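Local coordinates for Mgp-operon protein 3 (Mycoplasma pneumoniae, PDB 6RJ1), which probably takes part in attaching the bacterium to host cells, as the extracellular N-domain of the adhesion protein P40/P90, at residues His11-Pro16 / Gly27-Arg32; Lys52-Val57 / Val115-Ala120; Val560-Thr565 / Ala651-Ala656. All blocks are in the same frame, centred on the assembly; numbering follows the deposited sequence. Where two conformers were deposited one is given.

Contact 1 of 3, residues His11-Pro16 / Gly27-Arg32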
loop_
_atom_site.group_PDB
_atom_site.type_symbol
_atom_site.label_atom_id
_atom_site.label_comp_id
_atom_site.label_asym_id
_atom_site.label_seq_id
_atom_site.Cartn_x
_atom_site.Cartn_y
_atom_site.Cartn_z
ATOM N N HIS A 11 20.398 6.516 12.746
ATOM C CA HIS A 11 19.410 7.591 12.810
ATOM C C HIS A 11 19.635 8.650 11.703
ATOM O O HIS A 11 19.117 8.464 10.599
ATOM C CB HIS A 11 19.263 8.217 14.217
ATOM C CG HIS A 11 18.225 9.302 14.263
ATOM N ND1 HIS A 11 18.526 10.569 14.731
ATOM C CD2 HIS A 11 16.944 9.297 13.816
ATOM C CE1 HIS A 11 17.422 11.282 14.572
ATOM N NE2 HIS A 11 16.440 10.557 14.039
ATOM N N ASN A 12 20.393 9.737 11.986
ATOM C CA ASN A 12 20.650 10.812 11.007
ATOM C C ASN A 12 22.083 10.821 10.481
ATOM O O ASN A 12 22.432 11.663 9.653
ATOM C CB ASN A 12 20.264 12.191 11.565
ATOM C CG ASN A 12 18.784 12.447 11.717
ATOM O OD1 ASN A 12 17.915 11.764 11.158
ATOM N ND2 ASN A 12 18.469 13.461 12.487
ATOM N N THR A 13 22.894 9.865 10.943
ATOM C CA THR A 13 24.296 9.739 10.575
ATOM C C THR A 13 24.538 8.565 9.635
ATOM O O THR A 13 24.065 7.460 9.897
ATOM C CB THR A 13 25.177 9.705 11.842
ATOM O OG1 THR A 13 24.893 10.875 12.611
ATOM C CG2 THR A 13 26.665 9.665 11.525
ATOM N N LEU A 14 25.266 8.830 8.532
ATOM C CA LEU A 14 25.699 7.847 7.547
ATOM C C LEU A 14 27.208 7.724 7.727
ATOM O O LEU A 14 27.945 8.661 7.399
ATOM C CB LEU A 14 25.315 8.272 6.114
ATOM C CG LEU A 14 23.808 8.369 5.815
ATOM C CD1 LEU A 14 23.564 8.903 4.433
ATOM C CD2 LEU A 14 23.108 7.034 5.983
ATOM N N THR A 15 27.663 6.609 8.338
ATOM C CA THR A 15 29.080 6.406 8.656
ATOM C C THR A 15 29.786 5.459 7.648
ATOM O O THR A 15 29.256 4.395 7.323
ATOM C CB THR A 15 29.240 5.970 10.140
ATOM O OG1 THR A 15 28.751 6.975 11.019
ATOM C CG2 THR A 15 30.666 5.654 10.538
ATOM N N PRO A 16 30.998 5.833 7.160
ATOM C CA PRO A 16 31.724 4.934 6.245
ATOM C C PRO A 16 32.523 3.873 7.001
ATOM O O PRO A 16 33.340 4.206 7.851
ATOM C CB PRO A 16 32.629 5.881 5.446
ATOM C CG PRO A 16 32.779 7.100 6.306
ATOM C CD PRO A 16 31.775 7.060 7.430
ATOM N N GLY A 27 31.167 9.881 10.643
ATOM C CA GLY A 27 30.002 9.837 9.769
ATOM C C GLY A 27 29.402 11.191 9.467
ATOM O O GLY A 27 29.744 12.197 10.098
ATOM N N LEU A 28 28.476 11.219 8.513
ATOM C CA LEU A 28 27.819 12.446 8.090
ATOM C C LEU A 28 26.444 12.606 8.753
ATOM O O LEU A 28 25.564 11.778 8.517
ATOM C CB LEU A 28 27.721 12.442 6.545
ATOM C CG LEU A 28 26.780 13.445 5.862
ATOM C CD1 LEU A 28 27.478 14.757 5.581
ATOM C CD2 LEU A 28 26.209 12.861 4.592
ATOM N N ASP A 29 26.258 13.680 9.565
ATOM C CA ASP A 29 24.962 13.991 10.172
ATOM C C ASP A 29 24.222 14.803 9.132
ATOM O O ASP A 29 24.412 16.017 9.020
ATOM C CB ASP A 29 25.077 14.759 11.502
ATOM C CG ASP A 29 23.759 14.950 12.263
ATOM O OD1 ASP A 29 22.682 15.016 11.610
ATOM O OD2 ASP A 29 23.804 15.035 13.505
ATOM N N VAL A 30 23.416 14.098 8.340
ATOM C CA VAL A 30 22.636 14.589 7.212
ATOM C C VAL A 30 21.821 15.857 7.565
ATOM O O VAL A 30 21.850 16.826 6.801
ATOM C CB VAL A 30 21.783 13.415 6.662
ATOM C CG1 VAL A 30 20.663 13.880 5.753
ATOM C CG2 VAL A 30 22.661 12.398 5.943
ATOM N N VAL A 31 21.160 15.870 8.740
ATOM C CA VAL A 31 20.328 16.983 9.212
ATOM C C VAL A 31 21.192 18.216 9.583
ATOM O O VAL A 31 20.883 19.324 9.124
ATOM C CB VAL A 31 19.356 16.524 10.335
ATOM C CG1 VAL A 31 18.635 17.699 10.990
ATOM C CG2 VAL A 31 18.345 15.526 9.791
ATOM N N ARG A 32 22.255 18.020 10.387
ATOM C CA ARG A 32 23.182 19.079 10.795
ATOM C C ARG A 32 23.905 19.683 9.579
ATOM O O ARG A 32 23.986 20.909 9.470
ATOM C CB ARG A 32 24.212 18.538 11.803
ATOM C CG ARG A 32 24.094 19.135 13.199
ATOM C CD ARG A 32 23.546 18.133 14.198
ATOM N NE ARG A 32 23.525 18.670 15.558
ATOM C CZ ARG A 32 23.315 17.946 16.655
ATOM N NH1 ARG A 32 23.128 16.635 16.569
ATOM N NH2 ARG A 32 23.313 18.526 17.847
#

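Contact 2 of 3, residues Lys52-Val57 / Val115-Ala120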
loop_
_atom_site.group_PDB
_atom_site.type_symbol
_atom_site.label_atom_id
_atom_site.label_comp_id
_atom_site.label_asym_id
_atom_site.label_seq_id
_atom_site.Cartn_x
_atom_site.Cartn_y
_atom_site.Cartn_z
ATOM N N LYS A 52 28.105 11.179 -5.702
ATOM C CA LYS A 52 26.815 11.690 -5.233
ATOM C C LYS A 52 26.128 10.844 -4.152
ATOM O O LYS A 52 26.200 9.613 -4.168
ATOM C CB LYS A 52 25.872 11.889 -6.437
ATOM C CG LYS A 52 24.606 12.718 -6.173
ATOM C CD LYS A 52 24.365 13.761 -7.257
ATOM C CE LYS A 52 23.859 13.182 -8.560
ATOM N NZ LYS A 52 24.082 14.121 -9.691
ATOM N N LEU A 53 25.445 11.538 -3.227
ATOM C CA LEU A 53 24.645 10.959 -2.159
ATOM C C LEU A 53 23.371 11.786 -2.019
ATOM O O LEU A 53 23.428 12.994 -1.784
ATOM C CB LEU A 53 25.420 10.876 -0.833
ATOM C CG LEU A 53 24.668 10.294 0.367
ATOM C CD1 LEU A 53 24.542 8.774 0.269
ATOM C CD2 LEU A 53 25.358 10.674 1.648
ATOM N N VAL A 54 22.227 11.128 -2.211
ATOM C CA VAL A 54 20.896 11.722 -2.142
ATOM C C VAL A 54 20.216 11.247 -0.853
ATOM O O VAL A 54 20.244 10.054 -0.561
ATOM C CB VAL A 54 20.074 11.362 -3.413
ATOM C CG1 VAL A 54 18.688 11.991 -3.377
ATOM C CG2 VAL A 54 20.818 11.772 -4.683
ATOM N N ALA A 55 19.630 12.176 -0.077
ATOM C CA ALA A 55 18.936 11.851 1.177
ATOM C C ALA A 55 17.512 12.426 1.203
ATOM O O ALA A 55 17.220 13.367 0.471
ATOM C CB ALA A 55 19.741 12.353 2.373
ATOM N N LEU A 56 16.629 11.838 2.023
ATOM C CA LEU A 56 15.240 12.254 2.204
ATOM C C LEU A 56 15.002 12.495 3.693
ATOM O O LEU A 56 15.216 11.599 4.518
ATOM C CB LEU A 56 14.277 11.178 1.667
ATOM C CG LEU A 56 12.769 11.462 1.744
ATOM C CD1 LEU A 56 12.401 12.739 0.999
ATOM C CD2 LEU A 56 11.975 10.295 1.209
ATOM N N VAL A 57 14.578 13.706 4.034
ATOM C CA VAL A 57 14.338 14.094 5.426
ATOM C C VAL A 57 12.947 14.706 5.626
ATOM O O VAL A 57 12.464 15.445 4.762
ATOM C CB VAL A 57 15.457 15.027 5.998
ATOM C CG1 VAL A 57 16.785 14.289 6.172
ATOM C CG2 VAL A 57 15.631 16.288 5.155
ATOM N N VAL A 115 14.680 16.752 -0.121
ATOM C CA VAL A 115 15.563 15.814 -0.792
ATOM C C VAL A 115 16.889 16.567 -0.745
ATOM O O VAL A 115 16.959 17.709 -1.219
ATOM C CB VAL A 115 15.126 15.452 -2.235
ATOM C CG1 VAL A 115 16.264 14.795 -3.008
ATOM C CG2 VAL A 115 13.904 14.550 -2.221
ATOM N N LEU A 116 17.902 15.975 -0.096
ATOM C CA LEU A 116 19.215 16.599 0.061
ATOM C C LEU A 116 20.220 15.973 -0.883
ATOM O O LEU A 116 20.262 14.748 -1.011
ATOM C CB LEU A 116 19.722 16.495 1.510
ATOM C CG LEU A 116 18.707 16.689 2.628
ATOM C CD1 LEU A 116 19.287 16.284 3.933
ATOM C CD2 LEU A 116 18.230 18.116 2.709
ATOM N N ILE A 117 21.032 16.815 -1.534
ATOM C CA ILE A 117 22.066 16.388 -2.468
ATOM C C ILE A 117 23.430 16.705 -1.857
ATOM O O ILE A 117 23.676 17.835 -1.411
ATOM C CB ILE A 117 21.886 17.048 -3.868
ATOM C CG1 ILE A 117 20.434 16.906 -4.414
ATOM C CG2 ILE A 117 22.927 16.557 -4.886
ATOM C CD1 ILE A 117 19.862 15.456 -4.661
ATOM N N PHE A 118 24.309 15.694 -1.840
ATOM C CA PHE A 118 25.663 15.791 -1.314
ATOM C C PHE A 118 26.656 15.388 -2.386
ATOM O O PHE A 118 26.363 14.518 -3.205
ATOM C CB PHE A 118 25.829 14.878 -0.089
ATOM C CG PHE A 118 25.050 15.294 1.135
ATOM C CD1 PHE A 118 23.744 14.850 1.333
ATOM C CD2 PHE A 118 25.632 16.099 2.112
ATOM C CE1 PHE A 118 23.029 15.225 2.474
ATOM C CE2 PHE A 118 24.917 16.470 3.256
ATOM C CZ PHE A 118 23.621 16.030 3.430
ATOM N N LYS A 119 27.828 16.022 -2.380
ATOM C CA LYS A 119 28.914 15.718 -3.309
ATOM C C LYS A 119 30.050 15.088 -2.526
ATOM O O LYS A 119 30.275 15.475 -1.374
ATOM C CB LYS A 119 29.381 16.962 -4.094
ATOM C CG LYS A 119 30.101 18.071 -3.323
ATOM C CD LYS A 119 30.736 19.073 -4.286
ATOM C CE LYS A 119 31.106 20.369 -3.606
ATOM N NZ LYS A 119 29.910 21.211 -3.286
ATOM N N ALA A 120 30.759 14.131 -3.132
ATOM C CA ALA A 120 31.876 13.469 -2.470
ATOM C C ALA A 120 33.038 14.428 -2.255
ATOM O O ALA A 120 33.243 15.342 -3.054
ATOM C CB ALA A 120 32.323 12.263 -3.268
#

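Contact 3 of 3, residues Val560-Thr565 / Ala651-Ala656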
loop_
_atom_site.group_PDB
_atom_site.type_symbol
_atom_site.label_atom_id
_atom_site.label_comp_id
_atom_site.label_asym_id
_atom_site.label_seq_id
_atom_site.Cartn_x
_atom_site.Cartn_y
_atom_site.Cartn_z
ATOM N N VAL A 560 -13.569 3.459 -2.466
ATOM C CA VAL A 560 -14.971 3.246 -2.807
ATOM C C VAL A 560 -15.821 4.508 -2.595
ATOM O O VAL A 560 -15.293 5.555 -2.208
ATOM C CB VAL A 560 -15.545 2.016 -2.044
ATOM C CG1 VAL A 560 -14.883 0.722 -2.488
ATOM C CG2 VAL A 560 -15.458 2.190 -0.532
ATOM N N GLY A 561 -17.120 4.393 -2.866
ATOM C CA GLY A 561 -18.067 5.474 -2.668
ATOM C C GLY A 561 -18.818 5.342 -1.357
ATOM O O GLY A 561 -18.796 4.286 -0.728
ATOM N N TYR A 562 -19.481 6.424 -0.927
ATOM C CA TYR A 562 -20.299 6.431 0.286
ATOM C C TYR A 562 -21.465 7.403 0.124
ATOM O O TYR A 562 -21.302 8.454 -0.499
ATOM C CB TYR A 562 -19.463 6.651 1.561
ATOM C CG TYR A 562 -19.124 8.085 1.905
ATOM C CD1 TYR A 562 -17.928 8.659 1.484
ATOM C CD2 TYR A 562 -19.937 8.825 2.758
ATOM C CE1 TYR A 562 -17.585 9.959 1.845
ATOM C CE2 TYR A 562 -19.620 10.133 3.100
ATOM C CZ TYR A 562 -18.446 10.703 2.635
ATOM O OH TYR A 562 -18.125 11.991 2.996
ATOM N N ASP A 563 -22.648 7.031 0.636
ATOM C CA ASP A 563 -23.846 7.866 0.509
ATOM C C ASP A 563 -23.847 9.038 1.475
ATOM O O ASP A 563 -23.777 8.841 2.688
ATOM C CB ASP A 563 -25.131 7.030 0.646
ATOM C CG ASP A 563 -26.350 7.567 -0.087
ATOM O OD1 ASP A 563 -26.318 8.744 -0.529
ATOM O OD2 ASP A 563 -27.344 6.820 -0.202
ATOM N N MET A 564 -23.945 10.257 0.915
ATOM C CA MET A 564 -23.975 11.550 1.611
ATOM C C MET A 564 -25.376 11.908 2.129
ATOM O O MET A 564 -25.524 12.926 2.807
ATOM C CB MET A 564 -23.526 12.661 0.644
ATOM C CG MET A 564 -22.055 12.651 0.298
ATOM S SD MET A 564 -20.960 13.193 1.622
ATOM C CE MET A 564 -21.642 14.773 2.009
ATOM N N THR A 565 -26.402 11.099 1.790
ATOM C CA THR A 565 -27.805 11.342 2.142
ATOM C C THR A 565 -28.041 11.619 3.643
ATOM O O THR A 565 -27.352 11.083 4.520
ATOM C CB THR A 565 -28.729 10.229 1.611
ATOM O OG1 THR A 565 -30.081 10.669 1.714
ATOM C CG2 THR A 565 -28.547 8.881 2.331
ATOM N N ALA A 651 -19.992 10.291 -2.406
ATOM C CA ALA A 651 -18.668 10.873 -2.201
ATOM C C ALA A 651 -17.619 9.770 -2.165
ATOM O O ALA A 651 -17.986 8.604 -2.237
ATOM C CB ALA A 651 -18.651 11.656 -0.910
ATOM N N SER A 652 -16.322 10.120 -2.075
ATOM C CA SER A 652 -15.225 9.141 -2.062
ATOM C C SER A 652 -14.718 8.814 -0.668
ATOM O O SER A 652 -14.662 9.681 0.209
ATOM C CB SER A 652 -14.067 9.597 -2.945
ATOM O OG SER A 652 -14.315 9.332 -4.315
ATOM N N LEU A 653 -14.300 7.556 -0.493
ATOM C CA LEU A 653 -13.784 7.032 0.758
ATOM C C LEU A 653 -12.543 6.156 0.480
ATOM O O LEU A 653 -12.601 5.259 -0.363
ATOM C CB LEU A 653 -14.920 6.231 1.435
ATOM C CG LEU A 653 -14.618 5.442 2.709
ATOM C CD1 LEU A 653 -15.816 5.468 3.626
ATOM C CD2 LEU A 653 -14.258 3.995 2.390
ATOM N N ILE A 654 -11.444 6.395 1.219
ATOM C CA ILE A 654 -10.198 5.630 1.109
ATOM C C ILE A 654 -9.949 4.796 2.374
ATOM O O ILE A 654 -9.968 5.324 3.491
ATOM C CB ILE A 654 -8.972 6.513 0.708
ATOM C CG1 ILE A 654 -9.192 7.198 -0.682
ATOM C CG2 ILE A 654 -7.658 5.702 0.737
ATOM C CD1 ILE A 654 -8.317 8.398 -0.952
ATOM N N ASN A 655 -9.735 3.484 2.172
ATOM C CA ASN A 655 -9.421 2.469 3.164
ATOM C C ASN A 655 -7.909 2.369 3.307
ATOM O O ASN A 655 -7.188 2.403 2.311
ATOM C CB ASN A 655 -10.001 1.127 2.730
ATOM C CG ASN A 655 -11.504 1.055 2.844
ATOM O OD1 ASN A 655 -12.113 1.704 3.697
ATOM N ND2 ASN A 655 -12.133 0.228 2.018
ATOM N N ALA A 656 -7.430 2.243 4.544
ATOM C CA ALA A 656 -6.009 2.147 4.853
ATOM C C ALA A 656 -5.459 0.709 4.656
ATOM O O ALA A 656 -4.547 0.288 5.378
ATOM C CB ALA A 656 -5.772 2.630 6.278
HETATM O O HOH W 1 -13.746 6.734 -4.646
#

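Contact 1 of 3, residues His11-Pro16 / Gly27-Arg32
Leu14 and Leu28 form an antiparallel hydrogen-bonded pair, joined by Leu28 N to Leu14 O at 2.8 Å and returned by Leu14 N to Leu28 O at 3.0 Å. Asn12-Pro16 and Gly27-Val31 run nearly antiparallel, 155° apart. A third backbone bond, Val30 N to Asn12 O (2.9 Å), carries the pairing past the end of strand 28-29 into the first residue of a short helix. The whole is a beta hairpin whose second strand passes straight into a helical turn, and Asp29 serves both parts: it pairs with Thr13 in the ladder and is the helix N-cap. Its CG lies anti to the backbone N (chi1 -173°), which carries OD1 forward to accept from Arg32 N at 3.3 Å, from above the carboxylate plane; Val31 N adds a weak bond to the same oxygen. The beta-branched Thr13 suits an extended strand. It lays CG2 against Gly27, 3.7 Å from Gly27 C, and brings OG1 near Asp29 CB. Glycine suits position 27, where phi is positive (84°) and Thr13 CG2 and Thr15 OG1 lie near its CA. On the other face of the hairpin, Leu14 CD1 reaches Val30 CG2 at 3.9 Å, the two side chains crossing at a slant, and Leu53 and Trp45 also pack on Leu14. Asn12 lies obliquely across Val31, with ND2 3.4 Å from Val31 CG2. The amide of this buried asparagine is satisfied at both ends by the backbone of strand 40-48, OD1 accepting from Leu42 N and ND2 donating to Tyr40 O.

Contact 2 of 3, residues Lys52-Val57 / Val115-Ala120
Leu116 O accepts a short, fairly straight hydrogen bond from Ala55 N, 2.8 Å long with 163° at the hydrogen and lying in the carbonyl plane. Val54 CA sends a CA-H contact to the same oxygen at 3.3 Å. Ala55 O takes Leu116 N in return, and the same reciprocal pattern recurs at Leu53 and Phe118, where Phe118 N meets Leu53 O at 2.8 Å. This second carbonyl also lies at the edge of the Phe118 ring and near its plane, 3.6 Å from CD1. With CG anti to its carbonyl carbon (chi1 -68°), the phenylalanine carries its ring alongside the neighbouring strand, the edge turned to Leu53 O and to the methyl of Ala55. The small alanine leaves room on this face for Val30 of helix 30-33, which packs on both Ala55 and Leu116. At the far end, Val57 CG2 meets Leu116 CD1 at 3.9 Å, the two side chains being roughly perpendicular. On the opposite face, beta-branched residues, well suited to extended backbone, mesh: Val54 CG1 touches Val115 CG1 at 3.7 Å, and Ile117 CD1 lies beside Val54 CG2 at 3.8 Å. Lys52 rests the apolar part of its chain on this row, CD being 3.9 Å from Ile117 CG2, and bends at chi2 and chi3 to bring NZ to a salt bridge with Glu483 and a hydrogen bond to Tyr460. Within a wider mixed sheet, and despite a long excursion before 114-121, strands 40-48, 52-59, 114-121 and 125-135 keep the antiparallel meander order also found in beta-propeller blades.

Contact 3 of 3, residues Val560-Thr565 / Ala651-Ala656
The end of strand 549-563 pairs antiparallel with strand 650-654, Val560 lying opposite Leu653 and Tyr562 opposite Ala651. Leu653 N bonds to Val560 O at 2.8 Å, and Ala651 N reaches Tyr562 O at 3.0 Å; each bond has its reciprocal partner. Val560 O also accepts from a water at 3.1 Å, which in turn accepts from Ser652 OG, a hydroxyl bonded as well to Leu528 N. The pair sits within a branched mixed sheet: strand 650-654 also runs parallel to strand 165-167, and the surrounding sequence belongs to the MgpC adhesin family, grouped with the beta-propellers. Tyr562 places its ring, CG between backbone N and carbonyl carbon (chi1 83°), across the neighbouring strand. Its edge meets Ser652 O, 3.4 Å from CE1, while Ala651 CB approaches obliquely, and the hydroxyl bonds to Asp163 O. A small alanine is apt here, for Met564 bends in from beyond the strand end to set CG 3.7 Å from Ala651 CB. The side chains of Val560 and Leu653 run alongside each other in one direction, with CG2 of the valine 3.6 Å from CD2 of the leucine.

Contacts 1 and 2 are neighbours, their centres 11 Å apart. The hairpin of contact 1 lays its leucines and the start of its helix on the sheet of contact 2: Val30 CG1 packs on Ala55 CB at 3.8 Å, and the CD2 atoms of Leu28 and Leu53 are likewise 3.8 Å apart. Together they form one apolar layer on the face of Leu53, Ala55 and Leu116. Contact 3 belongs to another sheet on the opposite side of the chain's centre, about 43 Å from contact 1 and 40 Å from contact 2, centre to centre. Its nearest atoms are about 20 Å from those of contact 2. Along the chain the three close one after another.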